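Side-chain contact in putative transcriptional regulator (MarR/EmrR family) (Acinetobacter sp. ADP1, PDB 3NRV), which probably binds DNA as a transcription factor of the MarR/EmrR family and so regulates gene expression: residues R44-L49 with K76-K81. Residues are numbered along the deposited sequence; the frame is centred on the assembly and turned at random. Where two conformers were deposited one is given.
Sequences RIISVL and KKLEEK. With SO4 (sulfate ion), chain L.
A small, wholly apolar contact in the core of the winged helix-turn-helix domain joins Leu78, near the end of helix 68-80, to Ile45 and Ile46 on helix 40-51. Leu78 divides its two methyl groups between the neighbouring isoleucines: CD1 meets CG2 of Ile45 at 3.9 Å, and CD2 meets CD1 of Ile46 at the same distance of 3.9 Å. The two isoleucines share one rotamer, with CG2 anti to the backbone N in each, and offer different branches because they sit at successive positions on the helix. In Ile45 the beta-branch methyl CG2 does the touching, whereas in Ile46 it is CD1, at the far end of the extended chain, that touches the leucine. The helices meet here through side-chain methyls, with the nearest CA atoms, those of Ile46 and Leu78, 8.7 Å apart.

In a MarR-type domain, helix 57-64 and helix 68-80 form the helix-turn-helix, the latter being the probable recognition helix, and strands 84-87 and 97-100 make the wing. Leu78 thus ties the end of that helix to helix 40-51; it also packs on Ile84 of the wing, while Ile45 touches Ile60 and Leu64 and Ile46 reaches Leu107 and Tyr108 of helix 102-122.

Apart from Leu78, residues 76-81 are all lysines and glutamates. A salt bridge from Lys81 NZ to Glu42 OE2 links the helix end to helix 40-51 a second time. Lys77 NZ makes weak hydrogen bonds to O3 (3.3 Å) and O4 of a sulfate, probably from the crystallisation liquor, which Lys68 of the second subunit also binds.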
loop_
_atom_site.group_PDB
_atom_site.type_symbol
_atom_site.label_atom_id
_atom_site.label_comp_id
_atom_site.label_asym_id
_atom_site.label_seq_id
_atom_site.Cartn_x
_atom_site.Cartn_y
_atom_site.Cartn_z
ATOM N N ARG C 44 4.618 8.481 -1.827
ATOM C CA ARG C 44 3.829 7.941 -2.934
ATOM C C ARG C 44 3.119 9.060 -3.702
ATOM O O ARG C 44 3.063 9.071 -4.932
ATOM C CB ARG C 44 2.810 6.894 -2.429
ATOM C CG ARG C 44 3.468 5.641 -1.785
ATOM C CD ARG C 44 2.410 4.635 -1.289
ATOM N NE ARG C 44 1.675 4.060 -2.426
ATOM C CZ ARG C 44 0.471 3.488 -2.352
ATOM N NH1 ARG C 44 -0.165 3.424 -1.194
ATOM N NH2 ARG C 44 -0.099 2.985 -3.450
ATOM N N ILE C 45 2.583 10.021 -2.968
ATOM C CA ILE C 45 1.872 11.110 -3.613
ATOM C C ILE C 45 2.814 12.068 -4.357
ATOM O O ILE C 45 2.542 12.461 -5.484
ATOM C CB ILE C 45 1.010 11.866 -2.600
ATOM C CG1 ILE C 45 -0.182 10.975 -2.233
ATOM C CG2 ILE C 45 0.533 13.171 -3.197
ATOM C CD1 ILE C 45 -1.000 11.476 -1.054
ATOM N N ILE C 46 3.914 12.438 -3.710
ATOM C CA ILE C 46 4.925 13.279 -4.350
ATOM C C ILE C 46 5.371 12.651 -5.668
ATOM O O ILE C 46 5.494 13.329 -6.699
ATOM C CB ILE C 46 6.119 13.512 -3.377
ATOM C CG1 ILE C 46 5.719 14.570 -2.346
ATOM C CG2 ILE C 46 7.372 13.957 -4.119
ATOM C CD1 ILE C 46 6.520 14.491 -1.110
ATOM N N SER C 47 5.590 11.343 -5.644
ATOM C CA SER C 47 6.052 10.654 -6.841
ATOM C C SER C 47 4.982 10.678 -7.947
ATOM O O SER C 47 5.295 10.794 -9.138
ATOM C CB SER C 47 6.497 9.226 -6.507
ATOM O OG SER C 47 6.730 8.492 -7.694
ATOM N N VAL C 48 3.714 10.598 -7.556
ATOM C CA VAL C 48 2.627 10.730 -8.541
ATOM C C VAL C 48 2.593 12.144 -9.122
ATOM O O VAL C 48 2.495 12.319 -10.326
ATOM C CB VAL C 48 1.235 10.370 -7.976
ATOM C CG1 VAL C 48 0.121 10.764 -8.969
ATOM C CG2 VAL C 48 1.168 8.887 -7.673
ATOM N N LEU C 49 2.721 13.154 -8.268
ATOM C CA LEU C 49 2.698 14.540 -8.729
ATOM C C LEU C 49 3.860 14.850 -9.688
ATOM O O LEU C 49 3.726 15.668 -10.598
ATOM C CB LEU C 49 2.697 15.508 -7.541
ATOM C CG LEU C 49 1.491 15.425 -6.593
ATOM C CD1 LEU C 49 1.622 16.364 -5.453
ATOM C CD2 LEU C 49 0.216 15.735 -7.371
ATOM N N LYS C 76 -3.212 17.729 2.232
ATOM C CA LYS C 76 -3.247 18.837 3.194
ATOM C C LYS C 76 -1.966 18.898 4.029
ATOM O O LYS C 76 -1.408 19.976 4.252
ATOM C CB LYS C 76 -4.466 18.719 4.123
ATOM C CG LYS C 76 -4.613 19.862 5.123
ATOM C CD LYS C 76 -4.821 21.187 4.405
ATOM C CE LYS C 76 -5.162 22.333 5.361
ATOM N NZ LYS C 76 -5.454 23.568 4.563
ATOM N N LYS C 77 -1.495 17.748 4.501
ATOM C CA LYS C 77 -0.239 17.733 5.257
ATOM C C LYS C 77 0.909 18.269 4.386
ATOM O O LYS C 77 1.749 19.044 4.851
ATOM C CB LYS C 77 0.097 16.326 5.738
ATOM C CG LYS C 77 -0.797 15.805 6.846
ATOM C CD LYS C 77 -0.653 16.634 8.119
ATOM C CE LYS C 77 -1.554 16.095 9.232
ATOM N NZ LYS C 77 -1.484 16.931 10.466
ATOM N N LEU C 78 0.945 17.838 3.129
ATOM C CA LEU C 78 2.013 18.256 2.213
ATOM C C LEU C 78 1.900 19.741 1.892
ATOM O O LEU C 78 2.901 20.414 1.645
ATOM C CB LEU C 78 1.986 17.433 0.927
ATOM C CG LEU C 78 2.412 15.962 1.055
ATOM C CD1 LEU C 78 2.097 15.229 -0.235
ATOM C CD2 LEU C 78 3.905 15.814 1.421
ATOM N N GLU C 79 0.674 20.262 1.888
ATOM C CA GLU C 79 0.493 21.703 1.751
ATOM C C GLU C 79 1.071 22.452 2.955
ATOM O O GLU C 79 1.737 23.469 2.790
ATOM C CB GLU C 79 -0.988 22.064 1.591
ATOM C CG GLU C 79 -1.203 23.513 1.157
ATOM C CD GLU C 79 -2.659 23.970 1.337
ATOM O OE1 GLU C 79 -3.241 23.739 2.417
ATOM O OE2 GLU C 79 -3.202 24.577 0.397
ATOM N N GLU C 80 0.804 21.956 4.157
ATOM C CA GLU C 80 1.331 22.557 5.392
ATOM C C GLU C 80 2.859 22.518 5.417
ATOM O O GLU C 80 3.491 23.431 5.936
ATOM C CB GLU C 80 0.801 21.825 6.631
ATOM C CG GLU C 80 -0.685 22.035 6.901
ATOM C CD GLU C 80 -1.295 20.962 7.810
ATOM O OE1 GLU C 80 -0.539 20.234 8.498
ATOM O OE2 GLU C 80 -2.541 20.852 7.831
ATOM N N LYS C 81 3.442 21.447 4.881
ATOM C CA LYS C 81 4.904 21.300 4.845
ATOM C C LYS C 81 5.527 22.032 3.665
ATOM O O LYS C 81 6.753 22.029 3.493
ATOM C CB LYS C 81 5.295 19.826 4.800
ATOM C CG LYS C 81 4.985 19.063 6.082
ATOM C CD LYS C 81 5.284 17.580 5.906
ATOM C CE LYS C 81 4.760 16.764 7.082
ATOM N NZ LYS C 81 5.467 15.454 7.157
HETATM S S SO4 L . -2.600 13.795 12.550
HETATM O O1 SO4 L . -3.115 13.855 13.915
HETATM O O2 SO4 L . -2.628 12.405 12.095
HETATM O O3 SO4 L . -3.444 14.633 11.699
HETATM O O4 SO4 L . -1.216 14.262 12.520
#